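Local coordinates for protein cyanuric acid amidohydrolase (Azorhizobium caulinodans, PDB 4NQ3) that hydrolyses cyanuric acid, opening its s-triazine ring to give carboxybiuret, a step in the breakdown of herbicides such as atrazine, at residues A4-I9 with P105-G110; R137-A140 with D146-D149; D205-A210 with Y216-A221. All coordinates share one frame; numbering follows the deposited sequence.

Contact 1 (A4-I9 with P105-G110); sequences AKVHRI and PALAIG
Leu107 meets Ala4 where two strands, each outermost in its own four-stranded sheet within the chain, run nearly perpendicular, the axes of the two short segments at 81° and 7.2 Å apart at closest approach. Along 105-110, Leu107 comes first, joined to Ala4 in two ways. One water accepts from Ala4 N at 2.8 Å and donates to Leu107 O at 3.0 Å, bridging the backbones. The leucine side chain has CG anti to the backbone N (chi1 179°), and CG lies 3.8 Å from Ala4 CB. Its CD2 reaches on to Val6 CG2, also at 3.8 Å, the two side chains crossing at about a right angle. Leu249 of strand 249-256 touches both of them. Two residues on, Ile109 sends CD1 to Ala4 CB at 3.6 Å, so one methyl, Ala4 CB, rests against both the leucine and the isoleucine. Trp245, in a loop, packs on Ala4 as well. The strands come from two of the monomer's three repeating units, by their predicted ranges. With the direct contacts apolar and the polar link carried by a water, the junction joins two sheets by side-chain packing, not by continuing one into the other.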
loop_
_atom_site.group_PDB
_atom_site.type_symbol
_atom_site.label_atom_id
_atom_site.label_comp_id
_atom_site.label_asym_id
_atom_site.label_seq_id
_atom_site.Cartn_x
_atom_site.Cartn_y
_atom_site.Cartn_z
ATOM N N ALA A 4 -7.678 8.359 40.196
ATOM C CA ALA A 4 -7.569 7.880 38.819
ATOM C C ALA A 4 -6.784 6.577 38.778
ATOM O O ALA A 4 -5.705 6.455 39.356
ATOM C CB ALA A 4 -6.908 8.919 37.921
ATOM N N LYS A 5 -7.325 5.606 38.069
ATOM C CA LYS A 5 -6.639 4.350 37.870
ATOM C C LYS A 5 -6.514 4.165 36.360
ATOM O O LYS A 5 -7.513 4.197 35.637
ATOM C CB LYS A 5 -7.426 3.212 38.548
ATOM C CG LYS A 5 -7.000 2.924 39.996
ATOM C CD LYS A 5 -8.063 2.179 40.814
ATOM C CE LYS A 5 -8.262 0.714 40.375
ATOM N NZ LYS A 5 -9.510 0.044 40.932
ATOM N N VAL A 6 -5.287 4.032 35.871
ATOM C CA VAL A 6 -5.058 3.832 34.440
ATOM C C VAL A 6 -4.472 2.456 34.155
ATOM O O VAL A 6 -3.418 2.104 34.701
ATOM C CB VAL A 6 -4.128 4.902 33.881
ATOM C CG1 VAL A 6 -3.845 4.648 32.418
ATOM C CG2 VAL A 6 -4.749 6.250 34.085
ATOM N N HIS A 7 -5.135 1.693 33.292
ATOM C CA HIS A 7 -4.747 0.301 33.029
ATOM C C HIS A 7 -4.314 0.068 31.590
ATOM O O HIS A 7 -5.111 0.273 30.686
ATOM C CB HIS A 7 -5.911 -0.645 33.326
ATOM C CG HIS A 7 -6.449 -0.543 34.717
ATOM N ND1 HIS A 7 -5.858 -1.176 35.792
ATOM C CD2 HIS A 7 -7.522 0.122 35.211
ATOM C CE1 HIS A 7 -6.549 -0.908 36.886
ATOM N NE2 HIS A 7 -7.564 -0.123 36.561
ATOM N N ARG A 8 -3.083 -0.380 31.364
ATOM C CA ARG A 8 -2.663 -0.678 29.991
ATOM C C ARG A 8 -2.787 -2.186 29.685
ATOM O O ARG A 8 -2.127 -3.019 30.290
ATOM C CB ARG A 8 -1.243 -0.197 29.743
ATOM C CG ARG A 8 -0.951 0.092 28.292
ATOM C CD ARG A 8 0.383 0.868 28.110
ATOM N NE ARG A 8 1.501 0.042 28.552
ATOM C CZ ARG A 8 2.664 0.479 29.026
ATOM N NH1 ARG A 8 2.946 1.772 29.137
ATOM N NH2 ARG A 8 3.564 -0.418 29.387
ATOM N N ILE A 9 -3.668 -2.533 28.764
ATOM C CA ILE A 9 -3.966 -3.921 28.486
ATOM C C ILE A 9 -3.550 -4.334 27.061
ATOM O O ILE A 9 -3.927 -3.689 26.087
ATOM C CB ILE A 9 -5.467 -4.186 28.700
ATOM C CG1 ILE A 9 -5.828 -3.864 30.151
ATOM C CG2 ILE A 9 -5.838 -5.634 28.352
ATOM C CD1 ILE A 9 -7.277 -4.031 30.489
ATOM N N PRO A 105 -2.300 17.046 44.927
ATOM C CA PRO A 105 -2.978 16.961 43.627
ATOM C C PRO A 105 -2.531 15.755 42.797
ATOM O O PRO A 105 -1.351 15.370 42.871
ATOM C CB PRO A 105 -2.582 18.270 42.949
ATOM C CG PRO A 105 -1.211 18.516 43.450
ATOM C CD PRO A 105 -1.187 18.014 44.875
ATOM N N ALA A 106 -3.463 15.163 42.042
ATOM C CA ALA A 106 -3.195 13.934 41.297
ATOM C C ALA A 106 -3.930 13.926 39.975
ATOM O O ALA A 106 -4.636 14.869 39.662
ATOM C CB ALA A 106 -3.596 12.701 42.120
ATOM N N LEU A 107 -3.756 12.852 39.206
ATOM C CA LEU A 107 -4.380 12.730 37.905
ATOM C C LEU A 107 -5.881 12.838 38.057
ATOM O O LEU A 107 -6.452 12.194 38.933
ATOM C CB LEU A 107 -4.006 11.406 37.237
ATOM C CG LEU A 107 -4.614 11.095 35.854
ATOM C CD1 LEU A 107 -4.361 12.221 34.874
ATOM C CD2 LEU A 107 -4.073 9.790 35.280
ATOM N N ALA A 108 -6.501 13.683 37.230
ATOM C CA ALA A 108 -7.956 13.802 37.163
ATOM C C ALA A 108 -8.411 13.499 35.741
ATOM O O ALA A 108 -7.694 13.793 34.783
ATOM C CB ALA A 108 -8.413 15.178 37.582
ATOM N N ILE A 109 -9.617 12.944 35.620
ATOM C CA ILE A 109 -10.188 12.494 34.362
ATOM C C ILE A 109 -11.611 12.977 34.186
ATOM O O ILE A 109 -12.431 12.839 35.089
ATOM C CB ILE A 109 -10.229 10.984 34.286
ATOM C CG1 ILE A 109 -8.854 10.399 34.558
ATOM C CG2 ILE A 109 -10.776 10.527 32.935
ATOM C CD1 ILE A 109 -8.958 8.988 34.994
ATOM N N GLY A 110 -11.918 13.549 33.031
ATOM C CA GLY A 110 -13.289 13.950 32.750
ATOM C C GLY A 110 -13.689 13.512 31.358
ATOM O O GLY A 110 -12.847 13.449 30.453
HETATM O O HOH W 1 -5.722 10.226 41.034
#

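Contact 2 (R137-A140 with D146-D149); sequences RAMA and DPED. With SO4 (sulfate ion), chain F.
Arg137 NH1 is gripped from two quarters: it donates to O1 of a sulfate ion at 2.7 Å, with an N-H...O angle of 164°, and it is also hydrogen-bonded to the backbone O of His113. The sulfate sulfur lies in the guanidinium plane, at the group's edge, and the arginine chain bends about its CG-CD bond (chi3 -89°) to bring NH1 there. His113 N binds the same ion, which probably came from the crystallisation liquor. Two residues further along helix 125-141, Met139, present as selenomethionine, makes the contact with 146-149. Its chain is extended about CB-CG (chi2 -177°) and turns at the selenium, carrying the terminal methyl toward the proline that follows Asp146. There CE stands over one face of the Pro147 ring, 4.2 Å from Pro147 CA and 4.4 Å from Pro147 CG, a loose van der Waals approach. The receiving turn is held by its own bonds. Glu148 N donates to Asp146 OD1 at 3.1 Å, forming an Asx turn, and meets that oxygen from above the carboxylate plane. Asp149 N donates to Asp146 O at 2.9 Å, consistent with the short 3-10 segment 147-149. Asp149 is also backbone-bonded to Met241, which ties the turn to strand 235-242; on the helix side, Ala138 packs against Ile236 and Val238 of that strand. The chemistry is thus divided: a turn braced by its own hydrogen bonds offers a proline to a single methyl, Met139 CE, so the direct link between helix and turn is a light apolar touch, while the hydrogen bonding to sulfate takes place separately at Arg137.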
loop_
_atom_site.group_PDB
_atom_site.type_symbol
_atom_site.label_atom_id
_atom_site.label_comp_id
_atom_site.label_asym_id
_atom_site.label_seq_id
_atom_site.Cartn_x
_atom_site.Cartn_y
_atom_site.Cartn_z
ATOM N N ARG A 137 -17.612 20.930 29.311
ATOM C CA ARG A 137 -18.332 19.946 30.118
ATOM C C ARG A 137 -17.411 18.909 30.726
ATOM O O ARG A 137 -17.472 18.662 31.922
ATOM C CB ARG A 137 -19.411 19.246 29.292
ATOM C CG ARG A 137 -20.717 20.022 29.197
ATOM C CD ARG A 137 -21.772 19.256 28.434
ATOM N NE ARG A 137 -21.677 19.551 27.013
ATOM C CZ ARG A 137 -21.655 18.630 26.062
ATOM N NH1 ARG A 137 -21.701 17.343 26.388
ATOM N NH2 ARG A 137 -21.570 18.997 24.793
ATOM N N ALA A 138 -16.550 18.303 29.917
ATOM C CA ALA A 138 -15.646 17.295 30.454
ATOM C C ALA A 138 -14.714 17.885 31.517
ATOM O O ALA A 138 -14.430 17.233 32.524
ATOM C CB ALA A 138 -14.837 16.670 29.348
HETATM N N MSE A 139 -14.244 19.112 31.289
HETATM C CA MSE A 139 -13.427 19.822 32.270
HETATM C C MSE A 139 -14.120 19.875 33.622
HETATM O O MSE A 139 -13.543 19.519 34.653
HETATM C CB MSE A 139 -13.127 21.244 31.800
HETATM C CG MSE A 139 -11.895 21.375 30.934
HETATM SE SE MSE A 139 -11.600 23.234 30.501
HETATM C CE MSE A 139 -11.070 23.870 32.255
ATOM N N ALA A 140 -15.360 20.343 33.606
ATOM C CA ALA A 140 -16.176 20.389 34.798
ATOM C C ALA A 140 -16.302 19.021 35.476
ATOM O O ALA A 140 -16.212 18.908 36.688
ATOM C CB ALA A 140 -17.535 20.918 34.452
ATOM N N ASP A 146 -9.342 25.644 36.362
ATOM C CA ASP A 146 -8.166 26.306 35.803
ATOM C C ASP A 146 -7.657 25.560 34.563
ATOM O O ASP A 146 -7.243 24.399 34.634
ATOM C CB ASP A 146 -7.075 26.396 36.873
ATOM C CG ASP A 146 -5.965 27.344 36.499
ATOM O OD1 ASP A 146 -5.945 27.794 35.328
ATOM O OD2 ASP A 146 -5.142 27.671 37.394
ATOM N N PRO A 147 -7.696 26.218 33.405
ATOM C CA PRO A 147 -7.188 25.531 32.217
ATOM C C PRO A 147 -5.702 25.137 32.332
ATOM O O PRO A 147 -5.300 24.163 31.710
ATOM C CB PRO A 147 -7.416 26.556 31.097
ATOM C CG PRO A 147 -8.530 27.391 31.590
ATOM C CD PRO A 147 -8.313 27.508 33.074
ATOM N N GLU A 148 -4.897 25.836 33.121
ATOM C CA GLU A 148 -3.495 25.439 33.204
ATOM C C GLU A 148 -3.358 24.092 33.899
ATOM O O GLU A 148 -2.301 23.466 33.843
ATOM C CB GLU A 148 -2.643 26.505 33.913
ATOM C CG GLU A 148 -2.471 27.793 33.101
ATOM C CD GLU A 148 -1.710 27.566 31.774
ATOM O OE1 GLU A 148 -2.363 27.506 30.696
ATOM O OE2 GLU A 148 -0.462 27.449 31.808
ATOM N N ASP A 149 -4.447 23.602 34.474
ATOM C CA ASP A 149 -4.408 22.308 35.128
ATOM C C ASP A 149 -4.850 21.202 34.182
ATOM O O ASP A 149 -4.894 20.043 34.570
ATOM C CB ASP A 149 -5.281 22.306 36.382
ATOM C CG ASP A 149 -4.658 23.099 37.515
ATOM O OD1 ASP A 149 -3.411 23.078 37.644
ATOM O OD2 ASP A 149 -5.411 23.743 38.277
HETATM S S SO4 F . -22.081 14.875 28.252
HETATM O O1 SO4 F . -22.051 16.238 28.790
HETATM O O2 SO4 F . -23.454 14.408 28.059
HETATM O O3 SO4 F . -21.423 14.873 26.950
HETATM O O4 SO4 F . -21.392 13.982 29.190
#

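Contact 3 (D205-A210 with Y216-A221); sequences DALSDA and YGLWSA
Leu218 reaches toward Ala206 and Leu207 with a single methyl, CD1, and the two neighbours receive it in different settings. The more firmly packed side belongs to Leu207, a buried residue whose CD2 lies 4.5 Å from Leu218 CD1. Its side chain, with CG beside the backbone N (chi1 -58°), also packs against Val202 and against Leu193 and Leu197 of helix 180-199. Leu207 thus has apolar neighbours on the helix as well as Leu218, which in turn packs on Val211. Towards solvent the contact thins out. Ala206 is exposed and meets the same Leu218 CD1 through its backbone oxygen, Ala206 O, at 4.3 Å, a van der Waals approach without polar character. Asp205, just before it in the same 3-10 segment, is exposed and poorly ordered. Beyond Leu207, Ala210 N makes a weak bond to Ser208 OG, 3.3 Å long with an angle of 129°. The 216-221 segment has polar links of its own: Leu218 O accepts from His338 ND1, and Ser220 OG is bonded to Glu201 OE1 and to the backbone N atoms of Arg222 and Ala223. Trp219 packs on Pro341, one of the magnesium-binding residues, and the side chain of Leu218 is about 11 Å from a magnesium ion. Both segments belong to the long connection between helix 180-199 and strand 223-227: Leu207 rests on the end of that helix, Ser220 touches its Ile195 and Ala196, and the chain then runs on into the strand.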
loop_
_atom_site.group_PDB
_atom_site.type_symbol
_atom_site.label_atom_id
_atom_site.label_comp_id
_atom_site.label_asym_id
_atom_site.label_seq_id
_atom_site.Cartn_x
_atom_site.Cartn_y
_atom_site.Cartn_z
ATOM N N ASP A 205 -12.697 35.463 18.327
ATOM C CA ASP A 205 -12.793 36.298 17.128
ATOM C C ASP A 205 -11.555 36.171 16.240
ATOM O O ASP A 205 -11.396 36.923 15.292
ATOM C CB ASP A 205 -13.065 37.777 17.485
ATOM C CG ASP A 205 -12.244 38.277 18.669
ATOM O OD1 ASP A 205 -11.801 37.442 19.487
ATOM O OD2 ASP A 205 -12.067 39.515 18.792
ATOM N N ALA A 206 -10.692 35.209 16.555
ATOM C CA ALA A 206 -9.576 34.815 15.686
ATOM C C ALA A 206 -9.966 33.686 14.744
ATOM O O ALA A 206 -9.286 33.435 13.749
ATOM C CB ALA A 206 -8.383 34.378 16.520
ATOM N N LEU A 207 -11.069 33.010 15.065
ATOM C CA LEU A 207 -11.485 31.799 14.362
ATOM C C LEU A 207 -12.529 32.066 13.296
ATOM O O LEU A 207 -13.444 32.841 13.493
ATOM C CB LEU A 207 -12.038 30.778 15.372
ATOM C CG LEU A 207 -11.097 30.356 16.502
ATOM C CD1 LEU A 207 -11.804 29.529 17.552
ATOM C CD2 LEU A 207 -9.959 29.553 15.891
ATOM N N SER A 208 -12.409 31.370 12.181
ATOM C CA SER A 208 -13.428 31.379 11.142
ATOM C C SER A 208 -13.195 30.171 10.232
ATOM O O SER A 208 -12.132 29.540 10.291
ATOM C CB SER A 208 -13.372 32.666 10.339
ATOM O OG SER A 208 -12.312 32.608 9.401
ATOM N N ASP A 209 -14.175 29.853 9.394
ATOM C CA ASP A 209 -14.050 28.721 8.480
ATOM C C ASP A 209 -12.717 28.803 7.718
ATOM O O ASP A 209 -12.023 27.795 7.546
ATOM C CB ASP A 209 -15.231 28.687 7.494
ATOM C CG ASP A 209 -16.511 28.086 8.097
ATOM O OD1 ASP A 209 -16.607 27.926 9.339
ATOM O OD2 ASP A 209 -17.447 27.798 7.312
ATOM N N ALA A 210 -12.361 30.016 7.293
ATOM C CA ALA A 210 -11.215 30.245 6.401
ATOM C C ALA A 210 -9.858 29.969 7.044
ATOM O O ALA A 210 -8.876 29.674 6.348
ATOM C CB ALA A 210 -11.250 31.655 5.881
ATOM N N TYR A 216 -1.808 27.422 10.409
ATOM C CA TYR A 216 -1.290 26.453 11.362
ATOM C C TYR A 216 -0.457 27.163 12.434
ATOM O O TYR A 216 0.238 26.528 13.228
ATOM C CB TYR A 216 -0.500 25.352 10.644
ATOM C CG TYR A 216 -1.377 24.469 9.762
ATOM C CD1 TYR A 216 -2.322 23.597 10.312
ATOM C CD2 TYR A 216 -1.267 24.518 8.373
ATOM C CE1 TYR A 216 -3.135 22.787 9.486
ATOM C CE2 TYR A 216 -2.065 23.720 7.539
ATOM C CZ TYR A 216 -2.995 22.859 8.094
ATOM O OH TYR A 216 -3.769 22.084 7.245
ATOM N N GLY A 217 -0.579 28.486 12.490
ATOM C CA GLY A 217 0.012 29.260 13.571
ATOM C C GLY A 217 -0.891 29.268 14.785
ATOM O O GLY A 217 -0.433 29.438 15.908
ATOM N N LEU A 218 -2.183 29.041 14.555
ATOM C CA LEU A 218 -3.141 28.810 15.626
ATOM C C LEU A 218 -3.087 27.344 16.011
ATOM O O LEU A 218 -3.398 26.484 15.187
ATOM C CB LEU A 218 -4.551 29.157 15.169
ATOM C CG LEU A 218 -4.736 30.528 14.538
ATOM C CD1 LEU A 218 -6.096 30.587 13.911
ATOM C CD2 LEU A 218 -4.561 31.617 15.573
ATOM N N TRP A 219 -2.664 27.047 17.234
ATOM C CA TRP A 219 -2.673 25.672 17.694
ATOM C C TRP A 219 -2.748 25.574 19.206
ATOM O O TRP A 219 -2.453 26.530 19.924
ATOM C CB TRP A 219 -1.451 24.896 17.187
ATOM C CG TRP A 219 -0.114 25.526 17.441
ATOM C CD1 TRP A 219 0.596 26.318 16.576
ATOM C CD2 TRP A 219 0.695 25.398 18.625
ATOM N NE1 TRP A 219 1.788 26.692 17.156
ATOM C CE2 TRP A 219 1.869 26.146 18.411
ATOM C CE3 TRP A 219 0.537 24.726 19.843
ATOM C CZ2 TRP A 219 2.878 26.238 19.369
ATOM C CZ3 TRP A 219 1.549 24.825 20.796
ATOM C CH2 TRP A 219 2.700 25.577 20.550
ATOM N N SER A 220 -3.186 24.406 19.665
ATOM C CA SER A 220 -3.240 24.070 21.082
ATOM C C SER A 220 -2.053 23.200 21.466
ATOM O O SER A 220 -1.634 22.324 20.701
ATOM C CB SER A 220 -4.542 23.337 21.417
ATOM O OG SER A 220 -4.381 22.586 22.609
ATOM N N ALA A 221 -1.523 23.420 22.659
ATOM C CA ALA A 221 -0.467 22.556 23.176
ATOM C C ALA A 221 -1.057 21.311 23.853
ATOM O O ALA A 221 -0.321 20.473 24.380
ATOM C CB ALA A 221 0.410 23.325 24.156
#

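How the contacts relate
Contact 1 is the buried one, joining strands of the first and second repeating units by their predicted ranges, whereas contacts 2 and 3 are partly buried: contact 2 sets a helix against the turn that follows it, and contact 3 lies wholly within one connection, both in the second unit. Contacts 1 and 2 share neighbouring elements: strand 106-113 leads into helix 125-141, and Gly110 C touches Ala138 CB at 3.9 Å. Contact 3 stands apart, its nearest atoms about 8 Å from contact 2 and about 14 Å from contact 1. Several methyls and a bridging water knit contact 1, contact 2 rests on one methyl against a proline, and contact 3 on a leucine methyl near another leucine and a backbone oxygen.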